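Local atomic coordinates of GTPase-activating protein skywalker (Drosophila melanogaster, PDB entry 6R82), a protein that acts as a GTPase-activating protein for Rab35, regulating synaptic vesicle protein recycling through endosomal trafficking, and is represented here by its TLDc domain. Residues A[133-145]-A[148-162]. Residues are numbered along the deposited sequence; the frame is centred on the assembly and turned at random.
Sequences SKMITIGGGEGQA and MDENIRFGKTDSCKT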
ATOM      1  N   SER A 133       2.675 -15.005   5.931  1.00 40.69           N
ATOM      2  CA  SER A 133       1.485 -15.346   6.704  1.00 40.17           C
ATOM      3  C   SER A 133       1.374 -14.552   7.998  1.00 41.07           C
ATOM      4  O   SER A 133       0.307 -14.559   8.626  1.00 41.74           O
ATOM      5  CB  SER A 133       1.464 -16.843   7.017  1.00 46.76           C
ATOM      6  OG  SER A 133       2.435 -17.165   8.005  1.00 47.86           O
ATOM      7  N   LYS A 134       2.442 -13.879   8.415  1.00 38.99           N
ATOM      8  CA  LYS A 134       2.431 -13.126   9.662  1.00 49.05           C
ATOM      9  C   LYS A 134       2.301 -11.622   9.462  1.00 48.09           C
ATOM     10  O   LYS A 134       1.854 -10.929  10.386  1.00 48.28           O
ATOM     11  CB  LYS A 134       3.716 -13.396  10.465  1.00 45.96           C
ATOM     12  CG  LYS A 134       3.965 -14.875  10.828  1.00 47.93           C
ATOM     13  CD  LYS A 134       2.773 -15.496  11.510  1.00 48.28           C
ATOM     14  CE  LYS A 134       2.876 -15.348  13.027  1.00 57.42           C
ATOM     15  NZ  LYS A 134       1.588 -15.718  13.695  1.00 54.38           N
ATOM     16  N   MET A 135       2.699 -11.097   8.304  1.00 43.67           N
ATOM     17  CA  MET A 135       2.737  -9.649   8.139  1.00 44.95           C
ATOM     18  C   MET A 135       2.721  -9.266   6.667  1.00 46.69           C
ATOM     19  O   MET A 135       3.090 -10.044   5.781  1.00 43.68           O
ATOM     20  CB  MET A 135       3.979  -9.040   8.798  1.00 45.65           C
ATOM     21  CG  MET A 135       5.278  -9.529   8.194  1.00 48.97           C
ATOM     22  SD  MET A 135       5.820  -8.598   6.735  1.00 54.91           S
ATOM     23  CE  MET A 135       6.602  -9.889   5.753  1.00 47.70           C
ATOM     24  N   ILE A 136       2.332  -8.020   6.437  1.00 45.51           N
ATOM     25  CA  ILE A 136       2.463  -7.355   5.155  1.00 43.36           C
ATOM     26  C   ILE A 136       3.189  -6.042   5.418  1.00 46.65           C
ATOM     27  O   ILE A 136       2.891  -5.356   6.400  1.00 43.60           O
ATOM     28  CB  ILE A 136       1.082  -7.145   4.501  1.00 44.75           C
ATOM     29  CG1 ILE A 136       1.215  -6.879   3.014  1.00 50.51           C
ATOM     30  CG2 ILE A 136       0.273  -6.045   5.188  1.00 47.79           C
ATOM     31  CD1 ILE A 136       0.165  -7.610   2.209  1.00 51.71           C
ATOM     32  N   THR A 137       4.184  -5.723   4.590  1.00 46.51           N
ATOM     33  CA  THR A 137       4.976  -4.522   4.821  1.00 49.55           C
ATOM     34  C   THR A 137       5.291  -3.847   3.493  1.00 46.45           C
ATOM     35  O   THR A 137       5.349  -4.497   2.444  1.00 45.94           O
ATOM     36  CB  THR A 137       6.280  -4.833   5.597  1.00 50.70           C
ATOM     37  OG1 THR A 137       6.976  -3.618   5.916  1.00 50.81           O
ATOM     38  CG2 THR A 137       7.196  -5.708   4.788  1.00 48.81           C
ATOM     39  N   ILE A 138       5.486  -2.527   3.546  1.00 49.99           N
ATOM     40  CA  ILE A 138       5.807  -1.717   2.371  1.00 43.95           C
ATOM     41  C   ILE A 138       6.870  -0.700   2.760  1.00 46.02           C
ATOM     42  O   ILE A 138       6.699   0.033   3.738  1.00 49.74           O
ATOM     43  CB  ILE A 138       4.566  -0.987   1.817  1.00 44.69           C
ATOM     44  CG1 ILE A 138       3.457  -1.982   1.459  1.00 44.90           C
ATOM     45  CG2 ILE A 138       4.951  -0.098   0.626  1.00 45.60           C
ATOM     46  CD1 ILE A 138       2.118  -1.332   1.270  1.00 48.81           C
ATOM     47  N   GLY A 139       7.948  -0.636   1.985  1.00 42.00           N
ATOM     48  CA  GLY A 139       9.013   0.313   2.250  1.00 52.74           C
ATOM     49  C   GLY A 139       9.988  -0.167   3.307  1.00 52.08           C
ATOM     50  O   GLY A 139       9.715  -0.079   4.511  1.00 54.63           O
ATOM     51  N   GLY A 140      11.133  -0.687   2.869  1.00 53.23           N
ATOM     52  CA  GLY A 140      12.098  -1.283   3.763  1.00 56.96           C
ATOM     53  C   GLY A 140      13.460  -0.613   3.680  1.00 59.46           C
ATOM     54  O   GLY A 140      13.675   0.336   2.922  1.00 57.20           O
ATOM     55  N   GLY A 141      14.386  -1.148   4.476  1.00 60.02           N
ATOM     56  CA  GLY A 141      15.729  -0.612   4.559  1.00 62.48           C
ATOM     57  C   GLY A 141      15.908   0.234   5.805  1.00 65.70           C
ATOM     58  O   GLY A 141      15.571   1.423   5.805  1.00 64.49           O
ATOM     59  N   GLU A 142      16.417  -0.381   6.877  1.00 64.47           N
ATOM     60  CA  GLU A 142      16.669   0.298   8.152  1.00 66.69           C
ATOM     61  C   GLU A 142      15.384   0.902   8.719  1.00 67.66           C
ATOM     62  O   GLU A 142      15.341   2.068   9.130  1.00 69.51           O
ATOM     63  CB  GLU A 142      17.777   1.353   8.007  1.00 70.56           C
ATOM     64  CG  GLU A 142      19.099   0.778   7.476  1.00 75.30           C
ATOM     65  CD  GLU A 142      20.300   1.717   7.643  1.00 83.25           C
ATOM     66  OE1 GLU A 142      20.218   2.904   7.257  1.00 79.96           O
ATOM     67  OE2 GLU A 142      21.342   1.256   8.160  1.00 90.20           O
ATOM     68  N   GLY A 143      14.342   0.077   8.768  1.00 63.86           N
ATOM     69  CA  GLY A 143      13.007   0.506   9.127  1.00 62.26           C
ATOM     70  C   GLY A 143      11.991   0.041   8.106  1.00 59.70           C
ATOM     71  O   GLY A 143      12.317  -0.374   6.995  1.00 58.23           O
ATOM     72  N   GLN A 144      10.730   0.116   8.509  1.00 61.16           N
ATOM     73  CA  GLN A 144       9.612  -0.318   7.684  1.00 60.25           C
ATOM     74  C   GLN A 144       8.568   0.789   7.645  1.00 57.11           C
ATOM     75  O   GLN A 144       8.005   1.156   8.683  1.00 60.02           O
ATOM     76  CB  GLN A 144       9.023  -1.629   8.216  1.00 54.48           C
ATOM     77  CG  GLN A 144      10.048  -2.761   8.155  1.00 58.39           C
ATOM     78  CD  GLN A 144       9.511  -4.086   8.647  1.00 62.63           C
ATOM     79  OE1 GLN A 144       8.879  -4.168   9.707  1.00 61.00           O
ATOM     80  NE2 GLN A 144       9.758  -5.140   7.875  1.00 62.13           N
ATOM     81  N   ALA A 145       8.306   1.315   6.446  1.00 54.64           N
ATOM     82  CA  ALA A 145       7.399   2.454   6.313  1.00 51.81           C
ATOM     83  C   ALA A 145       5.984   2.098   6.749  1.00 53.26           C
ATOM     84  O   ALA A 145       5.343   2.858   7.483  1.00 58.35           O
ATOM     85  CB  ALA A 145       7.407   2.962   4.875  1.00 53.41           C
ATOM     86  N   MET A 148       1.982  -4.270   9.023  1.00 46.48           N
ATOM     87  CA  MET A 148       0.681  -4.652   9.554  1.00 49.05           C
ATOM     88  C   MET A 148       0.675  -6.140   9.870  1.00 48.61           C
ATOM     89  O   MET A 148       1.341  -6.929   9.201  1.00 48.65           O
ATOM     90  CB  MET A 148      -0.439  -4.317   8.562  1.00 52.88           C
ATOM     91  CG  MET A 148      -0.730  -2.831   8.412  1.00 59.92           C
ATOM     92  SD  MET A 148      -2.210  -2.508   7.411  1.00 61.81           S
ATOM     93  CE  MET A 148      -1.550  -2.942   5.786  1.00 53.77           C
ATOM     94  N   ASP A 149      -0.087  -6.521  10.889  1.00 51.58           N
ATOM     95  CA  ASP A 149      -0.055  -7.892  11.377  1.00 53.18           C
ATOM     96  C   ASP A 149      -1.088  -8.762  10.656  1.00 53.20           C
ATOM     97  O   ASP A 149      -1.888  -8.291   9.840  1.00 49.56           O
ATOM     98  CB  ASP A 149      -0.243  -7.934  12.908  1.00 53.25           C
ATOM     99  CG  ASP A 149      -1.664  -7.567  13.381  1.00 56.96           C
ATOM    100  OD1 ASP A 149      -2.659  -7.686  12.631  1.00 54.08           O
ATOM    101  OD2 ASP A 149      -1.783  -7.169  14.567  1.00 60.14           O
ATOM    102  N   GLU A 150      -1.066 -10.055  10.982  1.00 47.58           N
ATOM    103  CA  GLU A 150      -1.855 -11.052  10.270  1.00 48.06           C
ATOM    104  C   GLU A 150      -3.348 -10.896  10.495  1.00 52.19           C
ATOM    105  O   GLU A 150      -4.132 -11.512   9.764  1.00 46.60           O
ATOM    106  CB  GLU A 150      -1.428 -12.466  10.685  1.00 52.46           C
ATOM    107  CG  GLU A 150      -1.846 -12.840  12.108  1.00 56.29           C
ATOM    108  CD  GLU A 150      -1.151 -14.098  12.623  1.00 59.72           C
ATOM    109  OE1 GLU A 150      -1.847 -15.117  12.830  1.00 63.48           O
ATOM    110  OE2 GLU A 150       0.085 -14.069  12.820  1.00 59.65           O
ATOM    111  N   ASN A 151      -3.760 -10.106  11.486  1.00 50.72           N
ATOM    112  CA  ASN A 151      -5.171  -9.871  11.749  1.00 57.06           C
ATOM    113  C   ASN A 151      -5.656  -8.551  11.173  1.00 51.73           C
ATOM    114  O   ASN A 151      -6.849  -8.248  11.288  1.00 54.72           O
ATOM    115  CB  ASN A 151      -5.449  -9.909  13.256  1.00 56.04           C
ATOM    116  CG  ASN A 151      -5.038 -11.222  13.881  1.00 58.24           C
ATOM    117  OD1 ASN A 151      -4.160 -11.264  14.745  1.00 57.81           O
ATOM    118  ND2 ASN A 151      -5.659 -12.306  13.435  1.00 55.11           N
ATOM    119  N   ILE A 152      -4.760  -7.779  10.547  1.00 51.13           N
ATOM    120  CA  ILE A 152      -5.043  -6.447  10.013  1.00 58.14           C
ATOM    121  C   ILE A 152      -5.693  -5.605  11.104  1.00 58.36           C
ATOM    122  O   ILE A 152      -6.630  -4.836  10.847  1.00 54.73           O
ATOM    123  CB  ILE A 152      -5.909  -6.513   8.736  1.00 56.09           C
ATOM    124  CG1 ILE A 152      -5.466  -7.682   7.856  1.00 54.30           C
ATOM    125  CG2 ILE A 152      -5.781  -5.211   7.938  1.00 52.77           C
ATOM    126  CD1 ILE A 152      -5.972  -7.607   6.420  1.00 49.54           C
ATOM    127  N   ARG A 153      -5.200  -5.765  12.335  1.00 59.05           N
ATOM    128  CA  ARG A 153      -5.698  -5.008  13.470  1.00 60.16           C
ATOM    129  C   ARG A 153      -4.686  -3.977  13.957  1.00 58.71           C
ATOM    130  O   ARG A 153      -5.041  -2.804  14.121  1.00 61.61           O
ATOM    131  CB  ARG A 153      -6.087  -5.960  14.602  1.00 63.08           C
ATOM    132  CG  ARG A 153      -6.134  -5.288  15.963  1.00 68.21           C
ATOM    133  CD  ARG A 153      -6.734  -6.197  17.040  1.00 71.34           C
ATOM    134  NE  ARG A 153      -8.179  -6.400  16.896  1.00 76.71           N
ATOM    135  CZ  ARG A 153      -9.103  -5.435  16.835  1.00 81.81           C
ATOM    136  NH1 ARG A 153      -8.772  -4.151  16.932  1.00 79.26           N
ATOM    137  NH2 ARG A 153     -10.384  -5.763  16.696  1.00 78.34           N
ATOM    138  N   PHE A 154      -3.421  -4.370  14.156  1.00 58.14           N
ATOM    139  CA  PHE A 154      -2.387  -3.451  14.612  1.00 54.62           C
ATOM    140  C   PHE A 154      -1.275  -3.342  13.579  1.00 58.20           C
ATOM    141  O   PHE A 154      -1.005  -4.283  12.828  1.00 56.66           O
ATOM    142  CB  PHE A 154      -1.758  -3.887  15.950  1.00 57.37           C
ATOM    143  CG  PHE A 154      -2.739  -4.072  17.068  1.00 61.16           C
ATOM    144  CD1 PHE A 154      -3.541  -3.025  17.482  1.00 63.39           C
ATOM    145  CD2 PHE A 154      -2.847  -5.298  17.717  1.00 66.84           C
ATOM    146  CE1 PHE A 154      -4.451  -3.186  18.511  1.00 65.49           C
ATOM    147  CE2 PHE A 154      -3.757  -5.468  18.754  1.00 67.30           C
ATOM    148  CZ  PHE A 154      -4.557  -4.407  19.151  1.00 66.93           C
ATOM    149  N   GLY A 155      -0.595  -2.198  13.586  1.00 55.34           N
ATOM    150  CA  GLY A 155       0.474  -1.948  12.646  1.00 54.78           C
ATOM    151  C   GLY A 155       1.439  -0.913  13.175  1.00 58.20           C
ATOM    152  O   GLY A 155       1.214  -0.289  14.215  1.00 64.15           O
ATOM    153  N   LYS A 156       2.529  -0.736  12.436  1.00 56.99           N
ATOM    154  CA  LYS A 156       3.581   0.189  12.816  1.00 62.27           C
ATOM    155  C   LYS A 156       4.002   0.981  11.590  1.00 63.59           C
ATOM    156  O   LYS A 156       3.730   0.593  10.451  1.00 58.40           O
ATOM    157  CB  LYS A 156       4.790  -0.547  13.414  1.00 63.32           C
ATOM    158  CG  LYS A 156       4.458  -1.401  14.643  1.00 63.33           C
ATOM    159  CD  LYS A 156       5.719  -1.981  15.277  1.00 68.90           C
ATOM    160  CE  LYS A 156       6.106  -3.324  14.668  1.00 67.19           C
ATOM    161  NZ  LYS A 156       5.776  -4.465  15.581  1.00 66.94           N
ATOM    162  N   THR A 157       4.671   2.104  11.834  1.00 62.38           N
ATOM    163  CA  THR A 157       5.218   2.897  10.747  1.00 61.12           C
ATOM    164  C   THR A 157       6.500   3.568  11.218  1.00 66.49           C
ATOM    165  O   THR A 157       6.579   4.057  12.346  1.00 68.02           O
ATOM    166  CB  THR A 157       4.218   3.943  10.252  1.00 64.40           C
ATOM    167  OG1 THR A 157       4.888   4.860   9.380  1.00 60.54           O
ATOM    168  CG2 THR A 157       3.623   4.699  11.424  1.00 71.48           C
ATOM    169  N   ASP A 158       7.490   3.596  10.331  1.00 65.50           N
ATOM    170  CA  ASP A 158       8.834   4.041  10.649  1.00 66.33           C
ATOM    171  C   ASP A 158       9.397   4.704   9.402  1.00 68.48           C
ATOM    172  O   ASP A 158       8.844   4.577   8.307  1.00 66.81           O
ATOM    173  CB  ASP A 158       9.701   2.852  11.104  1.00 69.60           C
ATOM    174  CG  ASP A 158      11.012   3.274  11.770  1.00 77.08           C
ATOM    175  OD1 ASP A 158      11.377   4.473  11.715  1.00 78.10           O
ATOM    176  OD2 ASP A 158      11.689   2.384  12.342  1.00 76.70           O
ATOM    177  N   SER A 159      10.497   5.426   9.569  1.00 68.54           N
ATOM    178  CA  SER A 159      11.245   5.868   8.405  1.00 63.70           C
ATOM    179  C   SER A 159      11.938   4.681   7.757  1.00 64.78           C
ATOM    180  O   SER A 159      12.395   3.757   8.432  1.00 66.59           O
ATOM    181  CB  SER A 159      12.277   6.922   8.794  1.00 65.67           C
ATOM    182  OG  SER A 159      11.652   7.992   9.475  1.00 73.24           O
ATOM    183  N   CYS A 160      12.002   4.704   6.427  1.00 60.91           N
ATOM    184  CA  CYS A 160      12.724   3.686   5.683  1.00 59.08           C
ATOM    185  C   CYS A 160      13.574   4.364   4.619  1.00 56.00           C
ATOM    186  O   CYS A 160      13.298   5.489   4.202  1.00 58.12           O
ATOM    187  CB  CYS A 160      11.763   2.666   5.049  1.00 60.13           C
ATOM    188  SG  CYS A 160      11.015   3.219   3.481  1.00 57.33           S
ATOM    189  N   LYS A 161      14.621   3.663   4.183  1.00 56.44           N
ATOM    190  CA  LYS A 161      15.550   4.234   3.212  1.00 59.65           C
ATOM    191  C   LYS A 161      15.078   4.130   1.767  1.00 59.61           C
ATOM    192  O   LYS A 161      15.605   4.846   0.905  1.00 61.70           O
ATOM    193  CB  LYS A 161      16.915   3.564   3.323  1.00 63.44           C
ATOM    194  CG  LYS A 161      17.813   4.230   4.338  1.00 68.66           C
ATOM    195  CD  LYS A 161      19.146   3.528   4.475  1.00 71.49           C
ATOM    196  CE  LYS A 161      19.951   3.551   3.184  1.00 75.71           C
ATOM    197  NZ  LYS A 161      19.589   2.466   2.226  1.00 73.08           N
ATOM    198  N   THR A 162      14.139   3.238   1.461  1.00 58.51           N
ATOM    199  CA  THR A 162      13.643   3.184   0.093  1.00 55.45           C
ATOM    200  C   THR A 162      12.846   4.442  -0.252  1.00 52.12           C
ATOM    201  O   THR A 162      12.937   4.944  -1.376  1.00 54.20           O
ATOM    202  CB  THR A 162      12.821   1.906  -0.106  1.00 54.23           C
ATOM    203  OG1 THR A 162      13.695   0.768  -0.025  1.00 55.96           O
ATOM    204  CG2 THR A 162      12.143   1.898  -1.479  1.00 51.05           C
TER
HETATM  205  O   HOH W   1       1.089 -11.427  12.782  1.00 49.51           O
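Ile136 and Met148 form an antiparallel hydrogen-bonded pair, Ile136 N giving to Met148 O at 3.1 Å and Met148 N to Ile136 O at 3.0 Å, and so tie strand 135-138 to strand 146-149 in a beta hairpin of the TLDc domain. On the buried face of this pair the two side chains run side by side, and Ile136 CG2 lies 3.6 Å from Met148 CE. Bending at chi3 (-72°) turns that methyl back toward the isoleucine; helix 44-51 packs on Ile136 and strand 173-185 on Met148. At the open end of the hairpin Lys134 and Glu150 point the same way, joined by a salt bridge from Lys134 NZ to Glu150 OE2, whose 2.4 Å is too short to be taken literally. One water links Lys134 O with Glu150 N and OE2.

At the other end, the glycine-rich loop 139-143 is gripped by backbone and hydroxyl groups. Gly140 O accepts from Thr162 N, almost straight in line with its carbonyl, and from Thr162 OG1 at 3.0 Å, which sits well above the carbonyl plane and also pairs with Leu127 N. Lys161 N reaches Gly141 O at 2.9 Å. Between these bonds and the one at Ala145, Cys160 SG rests 3.9 Å from Ala145 CB. Thr157 OG1, anti to the backbone N (chi1 169°), donates to Ala145 O in the carbonyl plane at 2.8 Å.

The chemistry thus changes along the contact: a charged pair at the hairpin's open end, its exact length doubtful, an apolar core face, then a glycine-rich loop in which the carbonyls of Gly140 and Gly141, and of Ala145 after it, each take donors from 157-162, consistent with a well-defined conformation despite its four glycines.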